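Local atomic coordinates of amidase, hydantoinase/carbamoylase family (Burkholderia ambifaria, PDB entry 5TP4), a protein that probably hydrolyses N-carbamoyl-L-amino acids or related non-peptide carbon-nitrogen bonds, as a zinc-dependent amidase of the peptidase M20 family. Residues A61-S66 with L73-D78; S91-Q96 with D103-V108; A140-A145 with I170-A175; E196-Q201 with T377-I382. All coordinates share one frame; numbering follows the deposited sequence. Where two conformers were deposited one is given.

Contact 1 (A61-S66 with L73-D78); sequences AGMTVS and LFARRD. With EDO (1,2-ethanediol), chain U.
V65 and A75 meet as the non-hydrogen-bonded pair of an antiparallel beta hairpin, strand 64-67 turning back along strand 73-77, which also pairs with strand 129-133. On either side of this pair, T64 with R76 and S66 with F74 are each closed by two backbone bonds, the straightest being F74 N to S66 O at 2.8 Å and 174°. The V65 and A75 face is the tight one, and helix 45-60 packs over it. There V65 holds CG1 anti to its own nitrogen (chi1 180°), which brings that methyl within 3.5 Å of L73 CD1. M63 bends at chi3 and sets CE 3.7 Å from A75 CB, although a second conformer makes this detail less certain.

The T64 and R76 face is looser and wetter. The two side chains run side by side, with T64 OG1 3.6 Å from R76 CB. Farther out, R76 NE meets D78 OD1 in the guanidinium plane at 2.8 Å, a salt bridge, while R76 NH1 forms another with E130. A 1,2-ethanediol, probably from the crystallisation liquor, lies nearby: its O2 donates to R76 O and accepts from D78 N at 3.0 Å. At the other end S66 OG, also bonded to R185, shares one water with the hairpin backbone, and that water donates to F74 O at 3.0 Å.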
loop_
_atom_site.group_PDB
_atom_site.type_symbol
_atom_site.label_atom_id
_atom_site.label_comp_id
_atom_site.label_asym_id
_atom_site.label_seq_id
_atom_site.Cartn_x
_atom_site.Cartn_y
_atom_site.Cartn_z
ATOM N N ALA B 61 21.089 -48.244 2.355
ATOM C CA ALA B 61 21.836 -48.107 3.601
ATOM C C ALA B 61 21.327 -49.069 4.675
ATOM O O ALA B 61 21.655 -48.913 5.860
ATOM C CB ALA B 61 21.754 -46.665 4.117
ATOM N N GLY B 62 20.515 -50.039 4.290
ATOM C CA GLY B 62 20.125 -51.103 5.201
ATOM C C GLY B 62 18.914 -50.799 6.035
ATOM O O GLY B 62 18.585 -51.584 6.934
ATOM N N MET B 63 18.223 -49.706 5.759
ATOM C CA MET B 63 17.066 -49.269 6.528
ATOM C C MET B 63 15.776 -49.866 5.966
ATOM O O MET B 63 15.704 -50.254 4.798
ATOM C CB MET B 63 16.968 -47.745 6.506
ATOM C CG MET B 63 18.269 -47.047 6.949
ATOM S SD MET B 63 18.092 -45.269 6.960
ATOM C CE MET B 63 17.534 -44.996 8.648
ATOM N N THR B 64 14.743 -49.914 6.802
ATOM C CA THR B 64 13.397 -50.214 6.328
ATOM C C THR B 64 12.617 -48.903 6.270
ATOM O O THR B 64 12.848 -47.990 7.071
ATOM C CB THR B 64 12.683 -51.235 7.214
ATOM O OG1 THR B 64 12.620 -50.759 8.561
ATOM C CG2 THR B 64 13.433 -52.556 7.205
ATOM N N VAL B 65 11.741 -48.788 5.282
ATOM C CA VAL B 65 11.059 -47.531 4.979
ATOM C C VAL B 65 9.559 -47.766 4.940
ATOM O O VAL B 65 9.095 -48.791 4.433
ATOM C CB VAL B 65 11.531 -46.938 3.633
ATOM C CG1 VAL B 65 10.795 -45.623 3.341
ATOM C CG2 VAL B 65 13.053 -46.681 3.643
ATOM N N SER B 66 8.798 -46.828 5.494
ATOM C CA SER B 66 7.346 -46.915 5.510
ATOM C C SER B 66 6.785 -45.499 5.522
ATOM O O SER B 66 7.488 -44.539 5.852
ATOM C CB SER B 66 6.838 -47.693 6.737
ATOM O OG SER B 66 7.089 -46.973 7.945
ATOM N N LEU B 73 7.112 -39.915 5.898
ATOM C CA LEU B 73 8.020 -40.929 5.356
ATOM C C LEU B 73 9.104 -41.222 6.387
ATOM O O LEU B 73 9.883 -40.328 6.734
ATOM C CB LEU B 73 8.641 -40.431 4.043
ATOM C CG LEU B 73 9.555 -41.343 3.209
ATOM C CD1 LEU B 73 8.903 -42.692 2.859
ATOM C CD2 LEU B 73 9.913 -40.610 1.917
ATOM N N PHE B 74 9.155 -42.470 6.870
ATOM C CA PHE B 74 10.053 -42.887 7.942
ATOM C C PHE B 74 11.021 -43.955 7.477
ATOM O O PHE B 74 10.605 -44.963 6.912
ATOM C CB PHE B 74 9.270 -43.488 9.105
ATOM C CG PHE B 74 8.450 -42.481 9.834
ATOM C CD1 PHE B 74 7.147 -42.215 9.420
ATOM C CD2 PHE B 74 8.978 -41.791 10.920
ATOM C CE1 PHE B 74 6.395 -41.273 10.095
ATOM C CE2 PHE B 74 8.211 -40.849 11.608
ATOM C CZ PHE B 74 6.930 -40.579 11.177
ATOM N N ALA B 75 12.295 -43.766 7.766
ATOM C CA ALA B 75 13.306 -44.796 7.536
ATOM C C ALA B 75 13.849 -45.228 8.894
ATOM O O ALA B 75 14.171 -44.381 9.741
ATOM C CB ALA B 75 14.444 -44.272 6.654
ATOM N N ARG B 76 13.961 -46.538 9.104
ATOM C CA ARG B 76 14.260 -47.096 10.417
ATOM C C ARG B 76 15.589 -47.832 10.416
ATOM O O ARG B 76 15.847 -48.656 9.535
ATOM C CB ARG B 76 13.148 -48.054 10.830
ATOM C CG ARG B 76 13.456 -48.928 12.043
ATOM C CD ARG B 76 13.315 -48.196 13.352
ATOM N NE ARG B 76 13.394 -49.176 14.439
ATOM C CZ ARG B 76 12.733 -49.095 15.585
ATOM N NH1 ARG B 76 11.939 -48.055 15.830
ATOM N NH2 ARG B 76 12.893 -50.056 16.488
ATOM N N ARG B 77 16.424 -47.546 11.422
ATOM C CA ARG B 77 17.640 -48.303 11.704
ATOM C C ARG B 77 17.559 -48.802 13.142
ATOM O O ARG B 77 17.732 -48.017 14.075
ATOM C CB ARG B 77 18.890 -47.437 11.521
ATOM C CG ARG B 77 20.210 -48.189 11.678
ATOM C CD ARG B 77 21.362 -47.216 11.406
ATOM N NE ARG B 77 22.633 -47.871 11.087
ATOM C CZ ARG B 77 23.570 -48.192 11.974
ATOM N NH1 ARG B 77 23.375 -47.982 13.276
ATOM N NH2 ARG B 77 24.710 -48.730 11.555
ATOM N N ASP B 78 17.322 -50.100 13.309
ATOM C CA ASP B 78 17.148 -50.672 14.639
ATOM C C ASP B 78 18.401 -50.452 15.476
ATOM O O ASP B 78 19.519 -50.403 14.958
ATOM C CB ASP B 78 16.918 -52.174 14.544
ATOM C CG ASP B 78 15.536 -52.552 14.037
ATOM O OD1 ASP B 78 14.592 -51.729 14.076
ATOM O OD2 ASP B 78 15.409 -53.726 13.654
HETATM C C1 EDO U . 18.349 -52.356 10.191
HETATM O O1 EDO U . 19.118 -51.144 10.172
HETATM C C2 EDO U . 16.931 -52.033 9.760
HETATM O O2 EDO U . 16.262 -51.520 10.911
HETATM O O HOH W 1 13.619 -52.301 10.910
HETATM O O HOH W 2 9.674 -47.029 8.835
#

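Contact 2 (S91-Q96 with D103-V108). With ZN (zinc ion), chain P.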
loop_
_atom_site.group_PDB
_atom_site.type_symbol
_atom_site.label_atom_id
_atom_site.label_comp_id
_atom_site.label_asym_id
_atom_site.label_seq_id
_atom_site.Cartn_x
_atom_site.Cartn_y
_atom_site.Cartn_z
ATOM N N SER B 91 13.282 -33.583 8.824
ATOM C CA SER B 91 13.002 -32.288 8.215
ATOM C C SER B 91 11.977 -32.570 7.115
ATOM O O SER B 91 11.053 -33.365 7.346
ATOM C CB SER B 91 14.275 -31.608 7.704
ATOM O OG SER B 91 14.055 -30.203 7.588
ATOM N N HIS B 92 12.113 -31.983 5.920
ATOM C CA HIS B 92 11.104 -32.193 4.887
ATOM C C HIS B 92 11.699 -32.087 3.492
ATOM O O HIS B 92 12.565 -31.246 3.246
ATOM C CB HIS B 92 9.971 -31.171 5.017
ATOM C CG HIS B 92 10.402 -29.765 4.770
ATOM N ND1 HIS B 92 10.252 -29.139 3.549
ATOM C CD2 HIS B 92 10.997 -28.857 5.584
ATOM C CE1 HIS B 92 10.729 -27.912 3.622
ATOM N NE2 HIS B 92 11.193 -27.714 4.844
ATOM N N LEU B 93 11.183 -32.910 2.576
ATOM C CA LEU B 93 11.643 -32.903 1.192
ATOM C C LEU B 93 10.795 -32.011 0.305
ATOM O O LEU B 93 11.256 -31.633 -0.773
ATOM C CB LEU B 93 11.649 -34.323 0.627
ATOM C CG LEU B 93 12.734 -35.221 1.248
ATOM C CD1 LEU B 93 12.504 -36.674 0.828
ATOM C CD2 LEU B 93 14.146 -34.751 0.852
ATOM N N ASP B 94 9.589 -31.633 0.735
ATOM C CA ASP B 94 8.771 -30.786 -0.120
ATOM C C ASP B 94 9.253 -29.328 -0.079
ATOM O O ASP B 94 10.013 -28.913 0.805
ATOM C CB ASP B 94 7.282 -30.891 0.265
ATOM C CG ASP B 94 6.944 -30.213 1.597
ATOM O OD1 ASP B 94 7.451 -30.655 2.659
ATOM O OD2 ASP B 94 6.123 -29.256 1.578
ATOM N N THR B 95 8.812 -28.544 -1.071
ATOM C CA THR B 95 9.332 -27.191 -1.261
ATOM C C THR B 95 8.200 -26.202 -1.479
ATOM O O THR B 95 7.048 -26.571 -1.737
ATOM C CB THR B 95 10.269 -27.097 -2.482
ATOM O OG1 THR B 95 9.493 -27.276 -3.686
ATOM C CG2 THR B 95 11.359 -28.182 -2.425
ATOM N N GLN B 96 8.578 -24.929 -1.442
ATOM C CA GLN B 96 7.767 -23.849 -1.980
ATOM C C GLN B 96 7.696 -23.966 -3.505
ATOM O O GLN B 96 8.425 -24.761 -4.109
ATOM C CB GLN B 96 8.368 -22.507 -1.569
ATOM C CG GLN B 96 8.204 -22.216 -0.098
ATOM C CD GLN B 96 6.788 -21.796 0.238
ATOM O OE1 GLN B 96 6.139 -21.085 -0.538
ATOM N NE2 GLN B 96 6.290 -22.250 1.383
ATOM N N ASP B 103 16.768 -25.783 1.864
ATOM C CA ASP B 103 15.638 -25.726 2.793
ATOM C C ASP B 103 14.974 -27.088 2.901
ATOM O O ASP B 103 14.488 -27.627 1.896
ATOM C CB ASP B 103 14.591 -24.727 2.295
ATOM C CG ASP B 103 14.926 -23.301 2.599
ATOM O OD1 ASP B 103 15.567 -23.033 3.632
ATOM O OD2 ASP B 103 14.496 -22.432 1.810
ATOM N N GLY B 104 14.883 -27.611 4.120
ATOM C CA GLY B 104 14.231 -28.904 4.364
ATOM C C GLY B 104 15.049 -30.107 3.980
ATOM O O GLY B 104 15.254 -31.018 4.788
ATOM N N VAL B 105 15.534 -30.136 2.744
ATOM C CA VAL B 105 16.235 -31.307 2.254
ATOM C C VAL B 105 17.534 -31.522 3.010
ATOM O O VAL B 105 17.938 -32.671 3.225
ATOM C CB VAL B 105 16.470 -31.178 0.739
ATOM C CG1 VAL B 105 17.255 -29.899 0.440
ATOM C CG2 VAL B 105 17.177 -32.431 0.181
ATOM N N TYR B 106 18.222 -30.435 3.409
ATOM C CA TYR B 106 19.482 -30.600 4.136
ATOM C C TYR B 106 19.301 -31.495 5.363
ATOM O O TYR B 106 20.089 -32.416 5.581
ATOM C CB TYR B 106 20.047 -29.238 4.552
ATOM C CG TYR B 106 21.160 -29.363 5.578
ATOM C CD1 TYR B 106 22.256 -30.189 5.351
ATOM C CD2 TYR B 106 21.104 -28.657 6.773
ATOM C CE1 TYR B 106 23.269 -30.317 6.313
ATOM C CE2 TYR B 106 22.104 -28.758 7.701
ATOM C CZ TYR B 106 23.177 -29.596 7.476
ATOM O OH TYR B 106 24.163 -29.675 8.436
ATOM N N GLY B 107 18.250 -31.269 6.154
ATOM C CA GLY B 107 18.101 -32.049 7.378
ATOM C C GLY B 107 17.732 -33.507 7.146
ATOM O O GLY B 107 18.135 -34.389 7.918
ATOM N N VAL B 108 16.965 -33.784 6.090
ATOM C CA VAL B 108 16.647 -35.160 5.727
ATOM C C VAL B 108 17.906 -35.890 5.271
ATOM O O VAL B 108 18.202 -37.000 5.726
ATOM C CB VAL B 108 15.560 -35.174 4.639
ATOM C CG1 VAL B 108 15.294 -36.606 4.114
ATOM C CG2 VAL B 108 14.272 -34.511 5.169
HETATM ZN ZN ZN P . 12.348 -25.763 5.822
HETATM O O HOH W 3 16.498 -29.163 6.934
HETATM O O HOH W 4 13.400 -29.549 0.131
HETATM O O HOH W 5 11.490 -26.447 8.001
HETATM O O HOH W 6 10.845 -24.067 5.784
#
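G104 CA lies over one face of the H92 ring where the zinc-binding loop that follows strand 87-91 meets the start of helix 105-121, within the M20 metallohydrolase fold. The H92 CB bond leads away from this helix, but chi1 of 65° puts CG between the backbone nitrogen and the carbonyl carbon and swings the ring back, so that CG is 3.9 Å from G104 CA. On one flank ND1 gives two weak bonds within the loop, to D94 O and D94 OD1. Farther along, G104 CA lies over the NE2 end of the ring, nearer CD2 than CE1, in a CH-pi contact 3.5 Å from the centroid and 22° off the normal. At the tip, NE2 binds zinc at 2.5 Å, an ion that in this model also takes H198 and two waters. G104, with positive phi, occupies the N-cap position; the neighbouring D103 is a predicted zinc ligand.

Behind the metal side the contact is apolar: L93 crosses V105 and V108 at about a right angle, its CD2 3.9 Å from V105 CG2. S91 OG, hydrogen-bonded to E196, also takes a bond from a water, and that water accepts from G107 N at 2.8 Å.

Contact 3 (A140-A145 with I170-A175)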
loop_
_atom_site.group_PDB
_atom_site.type_symbol
_atom_site.label_atom_id
_atom_site.label_comp_id
_atom_site.label_asym_id
_atom_site.label_seq_id
_atom_site.Cartn_x
_atom_site.Cartn_y
_atom_site.Cartn_z
ATOM N N ALA B 140 2.172 -24.758 1.207
ATOM C CA ALA B 140 1.932 -24.059 -0.054
ATOM C C ALA B 140 0.773 -24.688 -0.829
ATOM O O ALA B 140 -0.195 -24.004 -1.186
ATOM C CB ALA B 140 3.212 -24.061 -0.906
ATOM N N ARG B 141 0.867 -25.989 -1.117
ATOM C CA ARG B 141 -0.206 -26.647 -1.853
ATOM C C ARG B 141 -1.422 -26.871 -0.973
ATOM O O ARG B 141 -2.555 -26.645 -1.407
ATOM C CB ARG B 141 0.274 -27.973 -2.431
ATOM C CG ARG B 141 -0.827 -28.684 -3.209
ATOM C CD ARG B 141 -0.338 -29.907 -3.913
ATOM N NE ARG B 141 -1.463 -30.566 -4.578
ATOM C CZ ARG B 141 -1.463 -31.835 -4.972
ATOM N NH1 ARG B 141 -0.387 -32.590 -4.773
ATOM N NH2 ARG B 141 -2.541 -32.345 -5.551
ATOM N N PHE B 142 -1.203 -27.311 0.262
ATOM C CA PHE B 142 -2.257 -27.528 1.239
ATOM C C PHE B 142 -1.958 -26.703 2.479
ATOM O O PHE B 142 -0.798 -26.492 2.829
ATOM C CB PHE B 142 -2.362 -29.007 1.637
ATOM C CG PHE B 142 -2.660 -29.946 0.476
ATOM C CD1 PHE B 142 -3.966 -30.121 0.024
ATOM C CD2 PHE B 142 -1.637 -30.677 -0.130
ATOM C CE1 PHE B 142 -4.245 -31.006 -1.036
ATOM C CE2 PHE B 142 -1.906 -31.543 -1.176
ATOM C CZ PHE B 142 -3.212 -31.712 -1.631
ATOM N N ALA B 143 -3.019 -26.269 3.171
ATOM C CA ALA B 143 -2.857 -25.659 4.475
ATOM C C ALA B 143 -3.126 -26.687 5.567
ATOM O O ALA B 143 -3.977 -27.565 5.402
ATOM C CB ALA B 143 -3.817 -24.475 4.642
ATOM N N PRO B 144 -2.437 -26.615 6.713
ATOM C CA PRO B 144 -1.442 -25.607 7.088
ATOM C C PRO B 144 -0.007 -25.989 6.766
ATOM O O PRO B 144 0.274 -27.093 6.291
ATOM C CB PRO B 144 -1.600 -25.538 8.609
ATOM C CG PRO B 144 -1.858 -27.005 8.967
ATOM C CD PRO B 144 -2.722 -27.537 7.832
ATOM N N ALA B 145 0.908 -25.073 7.074
ATOM C CA ALA B 145 2.306 -25.458 7.152
ATOM C C ALA B 145 2.469 -26.505 8.247
ATOM O O ALA B 145 1.663 -26.590 9.183
ATOM C CB ALA B 145 3.193 -24.243 7.440
ATOM N N ILE B 170 -8.492 -30.570 -5.115
ATOM C CA ILE B 170 -8.028 -31.921 -4.826
ATOM C C ILE B 170 -7.769 -32.059 -3.334
ATOM O O ILE B 170 -7.099 -31.215 -2.733
ATOM C CB ILE B 170 -6.754 -32.222 -5.618
ATOM C CG1 ILE B 170 -7.041 -32.119 -7.116
ATOM C CG2 ILE B 170 -6.193 -33.583 -5.245
ATOM C CD1 ILE B 170 -5.799 -32.172 -7.939
ATOM N N THR B 171 -8.275 -33.135 -2.741
ATOM C CA THR B 171 -8.029 -33.345 -1.328
ATOM C C THR B 171 -6.638 -33.931 -1.099
ATOM O O THR B 171 -6.058 -34.592 -1.966
ATOM C CB THR B 171 -9.072 -34.276 -0.720
ATOM O OG1 THR B 171 -8.926 -35.595 -1.274
ATOM C CG2 THR B 171 -10.467 -33.755 -1.004
ATOM N N LEU B 172 -6.114 -33.700 0.105
ATOM C CA LEU B 172 -4.828 -34.298 0.440
ATOM C C LEU B 172 -4.908 -35.822 0.404
ATOM O O LEU B 172 -3.966 -36.490 -0.032
ATOM C CB LEU B 172 -4.352 -33.795 1.805
ATOM C CG LEU B 172 -2.949 -34.261 2.185
ATOM C CD1 LEU B 172 -2.107 -33.091 2.718
ATOM C CD2 LEU B 172 -3.062 -35.346 3.228
ATOM N N GLY B 173 -6.014 -36.397 0.878
ATOM C CA GLY B 173 -6.166 -37.845 0.775
ATOM C C GLY B 173 -6.114 -38.330 -0.664
ATOM O O GLY B 173 -5.430 -39.308 -0.984
ATOM N N ALA B 174 -6.852 -37.660 -1.551
ATOM C CA ALA B 174 -6.766 -37.996 -2.970
ATOM C C ALA B 174 -5.338 -37.852 -3.479
ATOM O O ALA B 174 -4.869 -38.672 -4.280
ATOM C CB ALA B 174 -7.712 -37.106 -3.780
ATOM N N ALA B 175 -4.620 -36.818 -3.014
ATOM C CA ALA B 175 -3.251 -36.612 -3.482
ATOM C C ALA B 175 -2.318 -37.693 -2.947
ATOM O O ALA B 175 -1.371 -38.099 -3.636
ATOM C CB ALA B 175 -2.754 -35.220 -3.082
#
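The F142 ring is sandwiched between R141 and L172. R141 CG stands 3.6 Å above one face, and L172 CB covers the opposite face at 4.0 Å, both displaced toward the rim. At the ring edge, in its plane, CE1 comes 3.3 Å from I170 O. The guanidinium of R141 is the second flat group, and F142 CZ lies over one of its faces, so the arginine follows its neighbouring phenylalanine lengthwise. Both residues reach the 170-175 segment by their ends. A175 CB touches F142 CZ and also sits 3.8 Å from R141 NH2, while L172 CD1 also lies over the ring, nearest F142 CD2.

R141 gets there by an extended chain, with CG anti to its nitrogen (chi1 -180°) and the course to NE straight. Its head is fixed by polar partners beyond the two segments: NE makes a salt bridge with D166, and NH1 bonds to A42 O. D166 also accepts from I170 N, so a single carboxylate ties the arginine to the approach to the helix.

In the fold, the contact joins the loop after strand 129-133 to the start of helix 172-179. Just before this segment the loop holds E137 and E138, which bind zinc in a structure of this protein though not in this chain as modelled. T171 is the N-cap of the helix: its OG1 accepts from A174 N at 2.9 Å and 160°, and T171 O takes A175 N. On the loop side, N136 ND2 bonds to F142 O. I170 CG2 borders the arginine, 3.9 Å from NH2.

Contact 4 (E196-Q201 with T377-I382). With ZN (zinc ion), chain P.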
loop_
_atom_site.group_PDB
_atom_site.type_symbol
_atom_site.label_atom_id
_atom_site.label_comp_id
_atom_site.label_asym_id
_atom_site.label_seq_id
_atom_site.Cartn_x
_atom_site.Cartn_y
_atom_site.Cartn_z
ATOM N N GLU B 196 16.603 -31.819 14.395
ATOM C CA GLU B 196 16.431 -31.347 13.025
ATOM C C GLU B 196 17.571 -30.408 12.693
ATOM O O GLU B 196 17.771 -29.421 13.407
ATOM C CB GLU B 196 15.088 -30.625 12.852
ATOM C CG GLU B 196 14.909 -30.014 11.489
ATOM C CD GLU B 196 13.452 -29.822 11.082
ATOM O OE1 GLU B 196 13.208 -29.292 9.972
ATOM O OE2 GLU B 196 12.550 -30.206 11.863
ATOM N N ALA B 197 18.310 -30.713 11.623
ATOM C CA ALA B 197 19.294 -29.771 11.106
ATOM C C ALA B 197 18.660 -28.928 10.009
ATOM O O ALA B 197 17.872 -29.427 9.197
ATOM C CB ALA B 197 20.523 -30.527 10.592
ATOM N N HIS B 198 19.011 -27.636 9.968
ATOM C CA HIS B 198 18.397 -26.745 8.987
ATOM C C HIS B 198 19.316 -25.560 8.732
ATOM O O HIS B 198 20.074 -25.146 9.612
ATOM C CB HIS B 198 17.033 -26.247 9.510
ATOM C CG HIS B 198 16.070 -25.855 8.434
ATOM N ND1 HIS B 198 16.157 -24.653 7.756
ATOM C CD2 HIS B 198 15.000 -26.504 7.912
ATOM C CE1 HIS B 198 15.196 -24.592 6.849
ATOM N NE2 HIS B 198 14.471 -25.691 6.937
ATOM N N ILE B 199 19.239 -25.010 7.524
ATOM C CA ILE B 199 19.896 -23.722 7.309
ATOM C C ILE B 199 19.179 -22.657 8.139
ATOM O O ILE B 199 17.981 -22.750 8.420
ATOM C CB ILE B 199 19.942 -23.337 5.817
ATOM C CG1 ILE B 199 18.537 -23.273 5.179
ATOM C CG2 ILE B 199 20.857 -24.288 5.043
ATOM C CD1 ILE B 199 18.514 -22.523 3.854
ATOM N N GLU B 200 19.932 -21.646 8.567
ATOM C CA GLU B 200 19.378 -20.608 9.448
ATOM C C GLU B 200 18.164 -19.892 8.855
ATOM O O GLU B 200 17.254 -19.495 9.595
ATOM C CB GLU B 200 20.447 -19.567 9.758
ATOM C CG GLU B 200 19.904 -18.453 10.643
ATOM C CD GLU B 200 20.875 -17.320 10.806
ATOM O OE1 GLU B 200 20.437 -16.193 11.138
ATOM O OE2 GLU B 200 22.077 -17.568 10.589
ATOM N N GLN B 201 18.158 -19.660 7.547
ATOM C CA GLN B 201 17.202 -18.766 6.869
ATOM C C GLN B 201 17.262 -17.331 7.391
ATOM O O GLN B 201 16.292 -16.571 7.282
ATOM C CB GLN B 201 15.769 -19.290 6.943
ATOM C CG GLN B 201 15.637 -20.768 6.531
ATOM C CD GLN B 201 14.201 -21.238 6.638
ATOM O OE1 GLN B 201 13.639 -21.268 7.726
ATOM N NE2 GLN B 201 13.600 -21.595 5.502
ATOM N N THR B 377 13.256 -32.037 22.005
ATOM C CA THR B 377 13.624 -31.585 20.670
ATOM C C THR B 377 14.804 -30.628 20.709
ATOM O O THR B 377 14.943 -29.832 21.648
ATOM C CB THR B 377 12.410 -30.896 19.991
ATOM O OG1 THR B 377 11.402 -31.890 19.716
ATOM C CG2 THR B 377 12.789 -30.196 18.679
ATOM N N ALA B 378 15.656 -30.703 19.679
ATOM C CA ALA B 378 16.701 -29.700 19.504
ATOM C C ALA B 378 16.918 -29.517 18.018
ATOM O O ALA B 378 16.529 -30.364 17.199
ATOM C CB ALA B 378 18.040 -30.082 20.172
ATOM N N MET B 379 17.542 -28.392 17.665
ATOM C CA MET B 379 17.889 -28.163 16.263
ATOM C C MET B 379 19.343 -27.738 16.119
ATOM O O MET B 379 19.941 -27.133 17.026
ATOM C CB MET B 379 17.016 -27.085 15.608
ATOM C CG MET B 379 15.552 -27.501 15.349
ATOM S SD MET B 379 14.676 -26.176 14.441
ATOM C CE MET B 379 15.399 -26.351 12.821
ATOM N N VAL B 380 19.900 -28.044 14.940
ATOM C CA VAL B 380 21.221 -27.569 14.538
ATOM C C VAL B 380 21.016 -26.624 13.373
ATOM O O VAL B 380 20.573 -27.062 12.305
ATOM C CB VAL B 380 22.159 -28.711 14.105
ATOM C CG1 VAL B 380 23.591 -28.145 13.880
ATOM C CG2 VAL B 380 22.191 -29.862 15.138
ATOM N N PHE B 381 21.373 -25.340 13.547
ATOM C CA PHE B 381 21.414 -24.420 12.408
ATOM C C PHE B 381 22.821 -24.342 11.821
ATOM O O PHE B 381 23.817 -24.384 12.555
ATOM C CB PHE B 381 21.044 -22.986 12.797
ATOM C CG PHE B 381 19.570 -22.661 12.782
ATOM C CD1 PHE B 381 18.619 -23.545 12.341
ATOM C CD2 PHE B 381 19.173 -21.420 13.247
ATOM C CE1 PHE B 381 17.261 -23.195 12.343
ATOM C CE2 PHE B 381 17.825 -21.051 13.267
ATOM C CZ PHE B 381 16.875 -21.934 12.813
ATOM N N ILE B 382 22.887 -24.176 10.501
ATOM C CA ILE B 382 24.119 -23.814 9.795
ATOM C C ILE B 382 23.897 -22.485 9.079
ATOM O O ILE B 382 22.756 -22.101 8.772
ATOM C CB ILE B 382 24.575 -24.920 8.809
ATOM C CG1 ILE B 382 23.545 -25.191 7.693
ATOM C CG2 ILE B 382 24.917 -26.200 9.579
ATOM C CD1 ILE B 382 24.125 -25.963 6.514
HETATM ZN ZN ZN P . 12.348 -25.763 5.822
HETATM O O HOH W 5 11.490 -26.447 8.001
HETATM O O HOH W 6 10.845 -24.067 5.784
#
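Two parallel strands of the large mixed sheet, 193-199 and 377-382, run side by side here, and the first of them brings a zinc-binding histidine to the metal. E196, A197, H198 and I199 stand opposite M379, V380, F381 and I382. Backbone bonds alternate between the strands, among them H198 N to V380 O at 2.9 Å, and a last one, E200 N to I382 O, carries the pairing past the end of strand 193-199.

On the face of E196 and H198, M379 lies alongside E196 and then bends at chi3 (73°), which lays CE against H198 CB at 3.7 Å. F381 packs its ring against the backbone just after the strand: E200 CA sits over its centre, 3.9 Å from the centroid, a CH-pi contact. The E200 carboxylate, nearly parallel to that ring, accepts from V204 N and L205 N at the start of helix 204-208. The other face is apolar, with I199 CG2 3.9 Å from I382 CG1.

H198 ND1 donates to I199 O at 2.7 Å and 173°, in the ring plane and on a carbonyl lone pair. This bond helps fix the ring's rotation, with NE2 turned to zinc at 2.4 Å. A metal-binding histidine near the C-terminal end of a parallel strand is the arrangement expected of the catalytic domain of M20 metallohydrolases.

Overall arrangement
Contacts 2 and 4 supply the two histidines that bind the modelled zinc: their centres are about 11 Å apart, H92 and H198 hold the same ion, and two waters on that ion belong to both. A probable hydrogen bond, S91 OG to E196 OE1 at 2.7 Å, joins them close to the metal. Contact 3, centred about 17 Å from contact 2, meets it through Q96 and A140, and its first segment begins shortly after E137 and E138. Contact 1 lies farther out in the same sheet as contact 4, their centres about 22 Å apart, yet the side chain of L73 is only about 9 Å from that of H92. The hairpin and the strand that carries H198 thus belong to one sheet.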